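Local coordinates for kelch domain-containing protein (PDB 5C86) that probably oxidises alcohols as a copper-dependent enzyme of the galactose oxidase and glyoxal oxidase family (AA5), here in its apo form, at residues K383-Q388 with A469-V474; I387-D392 with T402-D407; G409-S414 with L463-E468. All coordinates share one frame; numbering follows the deposited sequence. Where two conformers were deposited one is given.

In the fold
All three contacts lie in the galactose oxidase-like early set domain near the C terminus, away from the copper-binding residues. Residues 383-388 lead into strand 387-390. Interaction 2 comes first to a close, since 402-407 folds back antiparallel on 387-392 after only nine intervening residues. Strand 412-422 follows, and interaction 3 joins its start to the end of strand 459-466, closing a larger loop. The next turn brings 469-474 back to 383-388 in interaction 1. This outer closure encloses interaction 3 and shares Ile387 and Gln388 with interaction 2. Met405, Ile403, Tyr411 and Ala465 pack between interactions 2 and 3.

Interaction 1 of 3, residues K383-Q388 with A469-V474; sequences KRPVIQ and AGVPCV
Arg384 reaches across to the backbone of Pro472 and Cys473, and its guanidinium makes the direct hydrogen bonds of the contact. NE of Arg384 donates to Pro472 O at 2.8 Å, in the carbonyl plane and near the guanidinium plane. NH2 of Arg384 adds weak bonds to Pro472 O and to Cys473 O. The bend at chi3 (68°) turns the group toward these carbonyls. A methyl of Val474, CG2, sits over the centre of one guanidinium face, 3.8 Å above its plane. Asp343 O gives NH2 another acceptor. Two waters bridge the backbones. One joins Pro385 O to Val474 N, and the other joins Ile387 N to Val474 O. The CA of Cys473 also makes a CH...O contact with Pro385 O, at 3.3 Å. The apolar contacts involve Pro385 and Ile387. The Pro385 ring lies against Val471, with CD 4.0 Å from Val471 CG1, and its CG approaches Cys473 CB. Further along, Ile387 CD1 meets Cys473 SG at 3.5 Å. The arrangement joins the segment leading into strand 387-390 to the loop between strands 459-466 and 476-481, consistent with the immunoglobulin-like sandwich of early set domains.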
ATOM      1  N   LYS A 383       3.731   2.409  27.781  1.00 14.36           N
ATOM      2  CA  LYS A 383       3.877   1.009  28.033  1.00 15.17           C
ATOM      3  C   LYS A 383       2.839   0.332  27.127  1.00 15.54           C
ATOM      4  O   LYS A 383       1.677   0.701  27.142  1.00 17.31           O
ATOM      5  CB  LYS A 383       3.638   0.687  29.543  1.00 17.21           C
ATOM      6  CG  LYS A 383       3.439  -0.797  29.818  1.00 18.99           C
ATOM      7  CD  LYS A 383       4.763  -1.492  29.716  1.00 22.60           C
ATOM      8  CE  LYS A 383       4.650  -2.963  30.185  1.00 29.39           C
ATOM      9  NZ  LYS A 383       3.475  -3.645  29.605  1.00 35.33           N
ATOM     10  N   ARG A 384       3.289  -0.578  26.325  1.00 12.73           N
ATOM     11  CA  ARG A 384       2.435  -1.200  25.296  1.00 13.70           C
ATOM     12  C   ARG A 384       1.919  -2.509  25.805  1.00 12.35           C
ATOM     13  O   ARG A 384       2.667  -3.277  26.430  1.00 12.54           O
ATOM     14  CB  ARG A 384       3.232  -1.373  24.021  1.00 12.62           C
ATOM     15  CG  ARG A 384       3.754  -0.074  23.455  1.00 14.33           C
ATOM     16  CD  ARG A 384       4.614  -0.215  22.204  1.00 14.47           C
ATOM     17  NE  ARG A 384       3.821  -0.673  21.078  1.00 13.69           N
ATOM     18  CZ  ARG A 384       4.192  -0.578  19.824  1.00 15.51           C
ATOM     19  NH1 ARG A 384       5.443  -0.137  19.560  1.00 15.59           N
ATOM     20  NH2 ARG A 384       3.386  -0.947  18.864  1.00 14.01           N
ATOM     21  N   PRO A 385       0.697  -2.883  25.369  1.00 11.19           N
ATOM     22  CA  PRO A 385       0.281  -4.254  25.618  1.00 11.30           C
ATOM     23  C   PRO A 385       1.030  -5.234  24.728  1.00 11.28           C
ATOM     24  O   PRO A 385       1.731  -4.827  23.786  1.00 12.27           O
ATOM     25  CB  PRO A 385      -1.231  -4.172  25.300  1.00 13.29           C
ATOM     26  CG  PRO A 385      -1.337  -3.149  24.249  1.00 13.41           C
ATOM     27  CD  PRO A 385      -0.241  -2.133  24.518  1.00 12.61           C
ATOM     28  N   VAL A 386       0.944  -6.520  25.036  1.00 11.67           N
ATOM     29  CA  VAL A 386       1.638  -7.586  24.349  1.00 11.69           C
ATOM     30  C   VAL A 386       0.637  -8.753  24.019  1.00 12.14           C
ATOM     31  O   VAL A 386      -0.029  -9.233  24.923  1.00 13.04           O
ATOM     32  CB  VAL A 386       2.774  -8.130  25.212  1.00 13.78           C
ATOM     33  CG1 VAL A 386       3.450  -9.310  24.568  1.00 15.76           C
ATOM     34  CG2 VAL A 386       3.815  -6.987  25.494  1.00 14.41           C
ATOM     35  N   ILE A 387       0.658  -9.217  22.775  1.00 11.86           N
ATOM     36  CA  ILE A 387      -0.026 -10.471  22.429  1.00 12.55           C
ATOM     37  C   ILE A 387       0.894 -11.616  22.783  1.00 14.29           C
ATOM     38  O   ILE A 387       2.010 -11.722  22.193  1.00 17.93           O
ATOM     39  CB  ILE A 387      -0.400 -10.524  20.941  1.00 14.24           C
ATOM     40  CG1 ILE A 387      -1.346  -9.402  20.672  1.00 16.13           C
ATOM     41  CG2 ILE A 387      -0.978 -11.947  20.588  1.00 15.21           C
ATOM     42  CD1 ILE A 387      -1.726  -9.290  19.187  1.00 16.48           C
ATOM     43  N   GLN A 388       0.427 -12.411  23.779  0.50 14.79           N
ATOM     44  CA  GLN A 388       1.077 -13.620  24.310  0.50 16.81           C
ATOM     45  C   GLN A 388       0.840 -14.855  23.430  0.50 17.02           C
ATOM     46  O   GLN A 388       1.722 -15.693  23.233  0.50 17.42           O
ATOM     47  CB  GLN A 388       0.567 -13.930  25.731  0.50 20.48           C
ATOM     48  CG  GLN A 388       1.306 -15.130  26.364  0.50 21.40           C
ATOM     49  CD  GLN A 388       0.674 -15.613  27.653  0.50 23.21           C
ATOM     50  OE1 GLN A 388      -0.288 -15.038  28.138  0.50 25.29           O
ATOM     51  NE2 GLN A 388       1.222 -16.689  28.217  0.50 28.55           N
ATOM     52  N   ALA A 469      -6.571   2.917  26.506  1.00 15.94           N
ATOM     53  CA  ALA A 469      -6.087   4.234  26.130  1.00 16.07           C
ATOM     54  C   ALA A 469      -5.777   4.359  24.641  1.00 16.16           C
ATOM     55  O   ALA A 469      -5.373   5.400  24.162  1.00 21.27           O
ATOM     56  CB  ALA A 469      -4.840   4.625  26.944  1.00 19.06           C
ATOM     57  N   GLY A 470      -5.803   3.265  23.899  1.00 13.82           N
ATOM     58  CA  GLY A 470      -5.533   3.332  22.479  1.00 14.02           C
ATOM     59  C   GLY A 470      -4.123   2.934  22.056  1.00 13.54           C
ATOM     60  O   GLY A 470      -3.855   2.978  20.858  1.00 15.37           O
ATOM     61  N   VAL A 471      -3.293   2.462  22.985  1.00 12.19           N
ATOM     62  CA  VAL A 471      -1.963   2.090  22.627  1.00 11.91           C
ATOM     63  C   VAL A 471      -1.891   0.702  22.035  1.00 11.23           C
ATOM     64  O   VAL A 471      -2.358  -0.269  22.643  1.00 11.92           O
ATOM     65  CB  VAL A 471      -1.056   2.102  23.921  1.00 12.22           C
ATOM     66  CG1 VAL A 471       0.327   1.722  23.536  1.00 11.85           C
ATOM     67  CG2 VAL A 471      -1.214   3.448  24.641  1.00 14.01           C
ATOM     68  N   PRO A 472      -1.321   0.536  20.824  1.00 10.56           N
ATOM     69  CA  PRO A 472      -1.248  -0.762  20.215  1.00 10.76           C
ATOM     70  C   PRO A 472      -0.078  -1.582  20.641  1.00 11.61           C
ATOM     71  O   PRO A 472       1.039  -1.063  20.945  1.00 13.64           O
ATOM     72  CB  PRO A 472      -1.116  -0.469  18.750  1.00 11.68           C
ATOM     73  CG  PRO A 472      -0.353   0.842  18.712  1.00 12.12           C
ATOM     74  CD  PRO A 472      -0.828   1.605  19.902  1.00 12.20           C
ATOM     75  N   CYS A 473      -0.277  -2.889  20.680  1.00 10.96           N
ATOM     76  CA  CYS A 473       0.798  -3.828  20.769  1.00 11.64           C
ATOM     77  C   CYS A 473       1.651  -3.799  19.509  1.00 12.10           C
ATOM     78  O   CYS A 473       1.265  -3.194  18.477  1.00 12.68           O
ATOM     79  CB  CYS A 473       0.341  -5.219  21.059  1.00 12.36           C
ATOM     80  SG  CYS A 473      -0.636  -5.983  19.749  1.00 13.95           S
ATOM     81  N   VAL A 474       2.798  -4.502  19.539  1.00 12.60           N
ATOM     82  CA  VAL A 474       3.490  -4.877  18.317  1.00 14.04           C
ATOM     83  C   VAL A 474       2.699  -6.033  17.719  1.00 14.37           C
ATOM     84  O   VAL A 474       2.229  -6.967  18.420  1.00 14.86           O
ATOM     85  CB  VAL A 474       4.941  -5.285  18.643  1.00 15.28           C
ATOM     86  CG1 VAL A 474       5.604  -5.871  17.410  1.00 18.29           C
ATOM     87  CG2 VAL A 474       5.692  -4.113  19.217  1.00 15.24           C
TER
HETATM   88  O   HOH W   1       3.817  -5.331  22.120  1.00 15.86           O
HETATM   89  O   HOH W   2       2.579  -8.082  20.853  1.00 16.68           O

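Interaction 2 of 3, residues I387-D392 with T402-D407; sequences IQSLSD and TITMQD
The carbonyl O of Thr404 is gripped by two successive backbone N-H groups, those of Gln388 and Ser389. Gln388 N lies 2.7 Å from Thr404 O and approaches nearly along the C=O axis. Ser389 N comes to the same Thr404 O on a lone pair, at 3.1 Å. Thr404 N returns a straight bond to Ser389 O, with an angle of 171° at the hydrogen. Beyond this pair, Ser391 N donates to Thr402 O. The side chain of Ser391 closes the end of the ladder: its OG accepts from Thr402 N at 2.8 Å. A chi1 of 58° turns that OG to the partner strand. On the face of Ser389 and Thr404, a water donates to Thr402 O and also bonds Thr404 OG1, and Ser389 OG in the modelled conformer. Thr404 OG1 also bonds Ser444 OG, and Thr402 OG1 bonds Thr446 OG1. On the other face Leu390 and Ile403 lie side by side, with CD2 of Leu390 3.8 Å from CG1 of Ile403. Ile387 and Met405 diverge at their bases, but the bent Met405 chain brings SD to 3.7 Å from Ile387 CG1. Gln388 and Ser389 both face Thr404, a classic beta bulge in an antiparallel strand pair of the early set domain.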
ATOM      1  N   ILE A 387       0.658  -9.217  22.775  1.00 11.86           N
ATOM      2  CA  ILE A 387      -0.026 -10.471  22.429  1.00 12.55           C
ATOM      3  C   ILE A 387       0.894 -11.616  22.783  1.00 14.29           C
ATOM      4  O   ILE A 387       2.010 -11.722  22.193  1.00 17.93           O
ATOM      5  CB  ILE A 387      -0.400 -10.524  20.941  1.00 14.24           C
ATOM      6  CG1 ILE A 387      -1.346  -9.402  20.672  1.00 16.13           C
ATOM      7  CG2 ILE A 387      -0.978 -11.947  20.588  1.00 15.21           C
ATOM      8  CD1 ILE A 387      -1.726  -9.290  19.187  1.00 16.48           C
ATOM      9  N   GLN A 388       0.427 -12.411  23.779  0.50 14.79           N
ATOM     10  CA  GLN A 388       1.077 -13.620  24.310  0.50 16.81           C
ATOM     11  C   GLN A 388       0.840 -14.855  23.430  0.50 17.02           C
ATOM     12  O   GLN A 388       1.722 -15.693  23.233  0.50 17.42           O
ATOM     13  CB  GLN A 388       0.567 -13.930  25.731  0.50 20.48           C
ATOM     14  CG  GLN A 388       1.306 -15.130  26.364  0.50 21.40           C
ATOM     15  CD  GLN A 388       0.674 -15.613  27.653  0.50 23.21           C
ATOM     16  OE1 GLN A 388      -0.288 -15.038  28.138  0.50 25.29           O
ATOM     17  NE2 GLN A 388       1.222 -16.689  28.217  0.50 28.55           N
ATOM     18  N   SER A 389      -0.357 -14.971  22.866  0.50 14.65           N
ATOM     19  CA  SER A 389      -0.594 -16.093  21.943  0.50 16.03           C
ATOM     20  C   SER A 389      -1.695 -15.780  20.903  0.50 15.26           C
ATOM     21  O   SER A 389      -2.511 -14.905  21.132  0.50 13.68           O
ATOM     22  CB  SER A 389      -0.903 -17.371  22.754  0.50 15.15           C
ATOM     23  OG  SER A 389      -2.130 -17.298  23.420  0.50 20.32           O
ATOM     24  N   LEU A 390      -1.663 -16.479  19.773  1.00 19.96           N
ATOM     25  CA  LEU A 390      -2.841 -16.614  18.893  1.00 18.65           C
ATOM     26  C   LEU A 390      -3.160 -18.094  18.853  1.00 17.91           C
ATOM     27  O   LEU A 390      -2.261 -18.976  18.831  1.00 19.64           O
ATOM     28  CB  LEU A 390      -2.566 -16.161  17.493  1.00 19.27           C
ATOM     29  CG  LEU A 390      -2.170 -14.729  17.299  1.00 21.25           C
ATOM     30  CD1 LEU A 390      -2.007 -14.421  15.839  1.00 24.60           C
ATOM     31  CD2 LEU A 390      -3.216 -13.757  17.894  1.00 19.39           C
ATOM     32  N   SER A 391      -4.459 -18.395  18.764  1.00 15.82           N
ATOM     33  CA  SER A 391      -4.886 -19.777  18.638  1.00 17.87           C
ATOM     34  C   SER A 391      -4.617 -20.376  17.314  1.00 17.97           C
ATOM     35  O   SER A 391      -4.680 -21.631  17.164  1.00 21.16           O
ATOM     36  CB  SER A 391      -6.388 -19.911  18.905  1.00 17.70           C
ATOM     37  OG  SER A 391      -7.112 -19.105  18.010  1.00 17.31           O
ATOM     38  N   ASP A 392      -4.415 -19.581  16.286  1.00 16.99           N
ATOM     39  CA  ASP A 392      -4.137 -20.080  14.954  1.00 19.67           C
ATOM     40  C   ASP A 392      -3.522 -18.989  14.158  1.00 20.30           C
ATOM     41  O   ASP A 392      -3.794 -17.804  14.413  1.00 23.11           O
ATOM     42  CB  ASP A 392      -5.404 -20.492  14.217  1.00 23.83           C
ATOM     43  CG  ASP A 392      -5.813 -21.881  14.490  1.00 30.05           C
ATOM     44  OD1 ASP A 392      -5.016 -22.850  14.228  1.00 28.43           O
ATOM     45  OD2 ASP A 392      -6.929 -22.039  15.022  1.00 29.39           O
ATOM     46  N   THR A 402      -8.530 -16.768  18.787  1.00 13.46           N
ATOM     47  CA  THR A 402      -8.433 -16.332  20.142  1.00 13.49           C
ATOM     48  C   THR A 402      -7.039 -15.694  20.357  1.00 12.45           C
ATOM     49  O   THR A 402      -6.014 -16.351  20.073  1.00 14.69           O
ATOM     50  CB  THR A 402      -8.666 -17.477  21.153  1.00 14.72           C
ATOM     51  OG1 THR A 402     -10.004 -17.979  20.957  1.00 17.31           O
ATOM     52  CG2 THR A 402      -8.561 -16.987  22.578  1.00 15.58           C
ATOM     53  N   ILE A 403      -7.036 -14.485  20.883  1.00 12.95           N
ATOM     54  CA  ILE A 403      -5.871 -13.651  21.095  1.00 14.02           C
ATOM     55  C   ILE A 403      -5.670 -13.639  22.600  1.00 14.80           C
ATOM     56  O   ILE A 403      -6.578 -13.180  23.290  1.00 16.90           O
ATOM     57  CB  ILE A 403      -6.100 -12.251  20.580  1.00 15.12           C
ATOM     58  CG1 ILE A 403      -6.496 -12.251  19.100  1.00 15.66           C
ATOM     59  CG2 ILE A 403      -4.837 -11.377  20.863  1.00 14.92           C
ATOM     60  CD1 ILE A 403      -7.451 -11.182  18.695  1.00 19.78           C
ATOM     61  N   THR A 404      -4.525 -14.055  23.086  1.00 14.87           N
ATOM     62  CA  THR A 404      -4.310 -13.966  24.576  1.00 16.75           C
ATOM     63  C   THR A 404      -3.288 -12.856  24.830  1.00 13.23           C
ATOM     64  O   THR A 404      -2.200 -12.909  24.297  1.00 13.59           O
ATOM     65  CB  THR A 404      -3.762 -15.278  25.072  1.00 19.94           C
ATOM     66  OG1 THR A 404      -4.702 -16.318  24.744  1.00 23.58           O
ATOM     67  CG2 THR A 404      -3.574 -15.229  26.567  1.00 22.29           C
ATOM     68  N   MET A 405      -3.699 -11.879  25.595  1.00 14.00           N
ATOM     69  CA  MET A 405      -2.920 -10.708  25.987  1.00 13.03           C
ATOM     70  C   MET A 405      -2.149 -11.029  27.228  1.00 16.17           C
ATOM     71  O   MET A 405      -2.634 -11.738  28.121  1.00 17.06           O
ATOM     72  CB  MET A 405      -3.799  -9.493  26.190  1.00 15.30           C
ATOM     73  CG  MET A 405      -4.702  -9.165  24.988  1.00 15.68           C
ATOM     74  SD  MET A 405      -3.752  -8.945  23.450  1.00 15.26           S
ATOM     75  CE  MET A 405      -2.783  -7.520  23.934  1.00 14.65           C
ATOM     76  N   GLN A 406      -0.991 -10.415  27.338  1.00 14.59           N
ATOM     77  CA  GLN A 406      -0.134 -10.569  28.529  1.00 14.74           C
ATOM     78  C   GLN A 406      -0.776 -10.043  29.793  1.00 16.69           C
ATOM     79  O   GLN A 406      -0.689 -10.726  30.856  1.00 19.53           O
ATOM     80  CB  GLN A 406       1.187  -9.877  28.242  1.00 15.78           C
ATOM     81  CG  GLN A 406       2.200 -10.008  29.409  1.00 20.50           C
ATOM     82  CD  GLN A 406       3.448  -9.255  29.003  1.00 24.60           C
ATOM     83  OE1 GLN A 406       4.187  -9.751  28.230  1.00 27.59           O
ATOM     84  NE2 GLN A 406       3.548  -8.005  29.364  1.00 36.95           N
ATOM     85  N   ASP A 407      -1.397  -8.872  29.714  1.00 16.45           N
ATOM     86  CA  ASP A 407      -1.961  -8.124  30.822  1.00 19.03           C
ATOM     87  C   ASP A 407      -3.491  -8.011  30.648  1.00 18.35           C
ATOM     88  O   ASP A 407      -3.992  -7.673  29.588  1.00 17.11           O
ATOM     89  CB  ASP A 407      -1.393  -6.693  30.865  1.00 22.71           C
ATOM     90  CG  ASP A 407       0.115  -6.625  30.525  1.00 30.30           C
ATOM     91  OD1 ASP A 407       0.849  -7.093  31.442  1.00 28.62           O
ATOM     92  OD2 ASP A 407       0.554  -6.202  29.355  1.00 30.99           O
TER
HETATM   93  O   HOH W   3      -4.676 -17.530  22.227  1.00 21.18           O

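Interaction 3 of 3, residues G409-S414 with L463-E468; sequences GAYTFS and LFAMNE
Thr412 and Met466 form a hydrogen-bonded pair in an antiparallel ladder, consistent with the beta-sandwich of early set domains. Met466 N donates to Thr412 O at 2.8 Å, and Thr412 N donates back to Met466 O. Ser414 and Phe464 repeat the pattern. Ser414 N bonds Phe464 O, and Phe464 N bonds Ser414 O at 2.9 Å. All four backbone N-H groups are thus satisfied by the facing strand. At Thr412 a water links the hydroxyl OG1 to Asn467 O. Before Thr412 the chains stay close, and Tyr411 CA makes a CH...O contact with Met466 O at 3.3 Å. At Ala410 and Glu468 waters make the polar links. One accepts from Ala410 N and donates to Glu468 OE1. Another accepts from Glu468 N, and weakly from Ala410 N. Other polar ends look outside the pair. Tyr411 OH bonds Asp407 O, Ser414 OG bonds Pro287 O, and Asn467 OD1 takes the N-H of Val471. On the face of Thr412, Met466 CB lies 3.6 Å from Thr412 OG1. On the face shared by Phe413 and Ala465, the Phe413 ring meets Phe445 from strand 444-448, with planes at about 50°. In the non-hydrogen-bonded pair, Phe413 CE2 lies 3.5 Å from Ala465 CB.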
ATOM      1  N   GLY A 409      -7.118  -6.408  30.517  1.00 15.88           N
ATOM      2  CA  GLY A 409      -7.610  -5.122  30.229  1.00 16.73           C
ATOM      3  C   GLY A 409      -8.838  -5.170  29.310  1.00 16.35           C
ATOM      4  O   GLY A 409      -9.288  -6.235  28.983  1.00 19.85           O
ATOM      5  N   ALA A 410      -9.278  -4.003  28.897  1.00 17.71           N
ATOM      6  CA  ALA A 410     -10.323  -3.829  27.912  1.00 19.50           C
ATOM      7  C   ALA A 410      -9.573  -3.492  26.589  1.00 19.58           C
ATOM      8  O   ALA A 410      -8.928  -2.478  26.480  1.00 27.46           O
ATOM      9  CB  ALA A 410     -11.266  -2.706  28.295  1.00 20.54           C
ATOM     10  N   TYR A 411      -9.652  -4.378  25.632  1.00 15.28           N
ATOM     11  CA  TYR A 411      -8.927  -4.210  24.403  1.00 12.83           C
ATOM     12  C   TYR A 411      -9.857  -4.074  23.189  1.00 13.18           C
ATOM     13  O   TYR A 411     -10.990  -4.655  23.185  1.00 14.94           O
ATOM     14  CB  TYR A 411      -8.071  -5.421  24.136  1.00 13.98           C
ATOM     15  CG  TYR A 411      -6.894  -5.569  25.088  1.00 13.59           C
ATOM     16  CD1 TYR A 411      -5.719  -4.819  24.897  1.00 13.65           C
ATOM     17  CD2 TYR A 411      -6.985  -6.324  26.235  1.00 15.90           C
ATOM     18  CE1 TYR A 411      -4.665  -4.906  25.805  1.00 14.53           C
ATOM     19  CE2 TYR A 411      -5.916  -6.391  27.102  1.00 16.14           C
ATOM     20  CZ  TYR A 411      -4.754  -5.693  26.845  1.00 14.52           C
ATOM     21  OH  TYR A 411      -3.685  -5.863  27.715  1.00 15.30           O
ATOM     22  N   THR A 412      -9.374  -3.349  22.201  1.00 12.21           N
ATOM     23  CA  THR A 412      -9.948  -3.420  20.823  1.00 13.19           C
ATOM     24  C   THR A 412      -8.908  -3.952  19.889  1.00 11.46           C
ATOM     25  O   THR A 412      -7.761  -4.101  20.241  1.00 11.04           O
ATOM     26  CB  THR A 412     -10.384  -2.043  20.333  1.00 15.26           C
ATOM     27  OG1 THR A 412      -9.273  -1.119  20.372  1.00 15.16           O
ATOM     28  CG2 THR A 412     -11.563  -1.448  21.186  1.00 17.34           C
ATOM     29  N   PHE A 413      -9.335  -4.382  18.712  1.00 11.97           N
ATOM     30  CA  PHE A 413      -8.544  -5.125  17.826  1.00 12.33           C
ATOM     31  C   PHE A 413      -8.732  -4.678  16.370  1.00 10.77           C
ATOM     32  O   PHE A 413      -9.734  -4.151  15.953  1.00 11.94           O
ATOM     33  CB  PHE A 413      -8.798  -6.644  17.909  1.00 13.11           C
ATOM     34  CG  PHE A 413      -8.681  -7.198  19.247  1.00 12.10           C
ATOM     35  CD1 PHE A 413      -9.732  -7.229  20.117  1.00 12.78           C
ATOM     36  CD2 PHE A 413      -7.465  -7.651  19.676  1.00 12.92           C
ATOM     37  CE1 PHE A 413      -9.543  -7.693  21.428  1.00 12.09           C
ATOM     38  CE2 PHE A 413      -7.261  -8.113  20.996  1.00 11.76           C
ATOM     39  CZ  PHE A 413      -8.299  -8.118  21.843  1.00 12.31           C
ATOM     40  N   SER A 414      -7.677  -4.914  15.596  1.00 10.59           N
ATOM     41  CA  SER A 414      -7.765  -4.732  14.139  1.00 10.98           C
ATOM     42  C   SER A 414      -6.799  -5.610  13.421  1.00 11.26           C
ATOM     43  O   SER A 414      -5.835  -6.100  14.002  1.00 11.99           O
ATOM     44  CB  SER A 414      -7.568  -3.314  13.634  1.00 12.85           C
ATOM     45  OG  SER A 414      -6.299  -2.865  13.956  1.00 14.43           O
ATOM     46  N   LEU A 463      -2.114  -8.537  13.176  0.54 10.80           N
ATOM     47  CA  LEU A 463      -3.155  -8.416  14.194  0.54 10.71           C
ATOM     48  C   LEU A 463      -2.599  -7.472  15.243  0.54 10.91           C
ATOM     49  O   LEU A 463      -1.513  -7.683  15.760  0.54 10.47           O
ATOM     50  CB  LEU A 463      -3.519  -9.787  14.788  0.54 12.04           C
ATOM     51  CG  LEU A 463      -4.958  -9.982  15.205  0.54 13.00           C
ATOM     52  CD1 LEU A 463      -5.406 -11.462  15.251  0.54 15.12           C
ATOM     53  CD2 LEU A 463      -5.097  -9.248  16.566  0.54 14.15           C
ATOM     54  N   PHE A 464      -3.300  -6.372  15.455  1.00  9.83           N
ATOM     55  CA  PHE A 464      -3.074  -5.419  16.535  1.00 10.17           C
ATOM     56  C   PHE A 464      -4.137  -5.445  17.593  1.00 11.63           C
ATOM     57  O   PHE A 464      -5.333  -5.553  17.290  1.00 11.82           O
ATOM     58  CB  PHE A 464      -3.006  -4.026  15.955  1.00 10.85           C
ATOM     59  CG  PHE A 464      -1.804  -3.740  15.054  1.00 11.53           C
ATOM     60  CD1 PHE A 464      -0.605  -3.344  15.648  1.00 11.98           C
ATOM     61  CD2 PHE A 464      -1.837  -3.821  13.664  1.00 10.71           C
ATOM     62  CE1 PHE A 464       0.520  -3.055  14.900  1.00 12.99           C
ATOM     63  CE2 PHE A 464      -0.741  -3.490  12.884  1.00 12.38           C
ATOM     64  CZ  PHE A 464       0.431  -3.073  13.537  1.00 12.34           C
ATOM     65  N   ALA A 465      -3.676  -5.280  18.841  1.00  9.68           N
ATOM     66  CA  ALA A 465      -4.555  -5.142  19.969  1.00 10.44           C
ATOM     67  C   ALA A 465      -4.208  -3.791  20.580  1.00 11.41           C
ATOM     68  O   ALA A 465      -3.006  -3.480  20.755  1.00 13.58           O
ATOM     69  CB  ALA A 465      -4.330  -6.223  20.964  1.00 11.81           C
ATOM     70  N   MET A 466      -5.228  -3.029  20.929  0.55 10.42           N
ATOM     71  CA  MET A 466      -5.083  -1.695  21.477  0.55 11.85           C
ATOM     72  C   MET A 466      -5.721  -1.688  22.868  0.55 12.07           C
ATOM     73  O   MET A 466      -6.862  -2.056  23.053  0.55 11.09           O
ATOM     74  CB  MET A 466      -5.707  -0.647  20.560  0.55 14.38           C
ATOM     75  CG  MET A 466      -4.897  -0.458  19.274  0.55 16.24           C
ATOM     76  SD  MET A 466      -5.873  -0.089  17.793  0.55 20.77           S
ATOM     77  CE  MET A 466      -6.858  -1.593  17.637  0.55 20.17           C
ATOM     78  N   ASN A 467      -4.958  -1.240  23.880  1.00 12.74           N
ATOM     79  CA  ASN A 467      -5.508  -1.092  25.202  1.00 12.93           C
ATOM     80  C   ASN A 467      -6.545   0.021  25.252  1.00 13.09           C
ATOM     81  O   ASN A 467      -6.893   0.671  24.242  1.00 12.81           O
ATOM     82  CB  ASN A 467      -4.351  -0.921  26.238  1.00 13.11           C
ATOM     83  CG  ASN A 467      -3.687   0.410  26.187  1.00 14.91           C
ATOM     84  OD1 ASN A 467      -4.163   1.369  25.596  1.00 14.00           O
ATOM     85  ND2 ASN A 467      -2.523   0.504  26.905  1.00 15.90           N
ATOM     86  N   GLU A 468      -7.113   0.198  26.433  1.00 15.61           N
ATOM     87  CA  GLU A 468      -8.215   1.083  26.607  1.00 16.67           C
ATOM     88  C   GLU A 468      -7.843   2.529  26.281  1.00 16.70           C
ATOM     89  O   GLU A 468      -8.707   3.330  25.808  1.00 17.38           O
ATOM     90  CB  GLU A 468      -8.760   0.954  28.046  1.00 18.48           C
ATOM     91  CG  GLU A 468     -10.058   1.689  28.290  1.00 24.18           C
ATOM     92  CD  GLU A 468     -10.789   1.243  29.583  1.00 33.45           C
ATOM     93  OE1 GLU A 468     -10.238   0.471  30.442  1.00 27.74           O
ATOM     94  OE2 GLU A 468     -11.970   1.653  29.749  1.00 34.74           O
TER
HETATM   95  O   HOH W   4      -6.718  -1.896  28.617  1.00 18.60           O
HETATM   96  O   HOH W   5      -8.665  -1.688  30.556  1.00 34.00           O
HETATM   97  O   HOH W   6      -9.016   0.320  22.599  1.00 19.39           O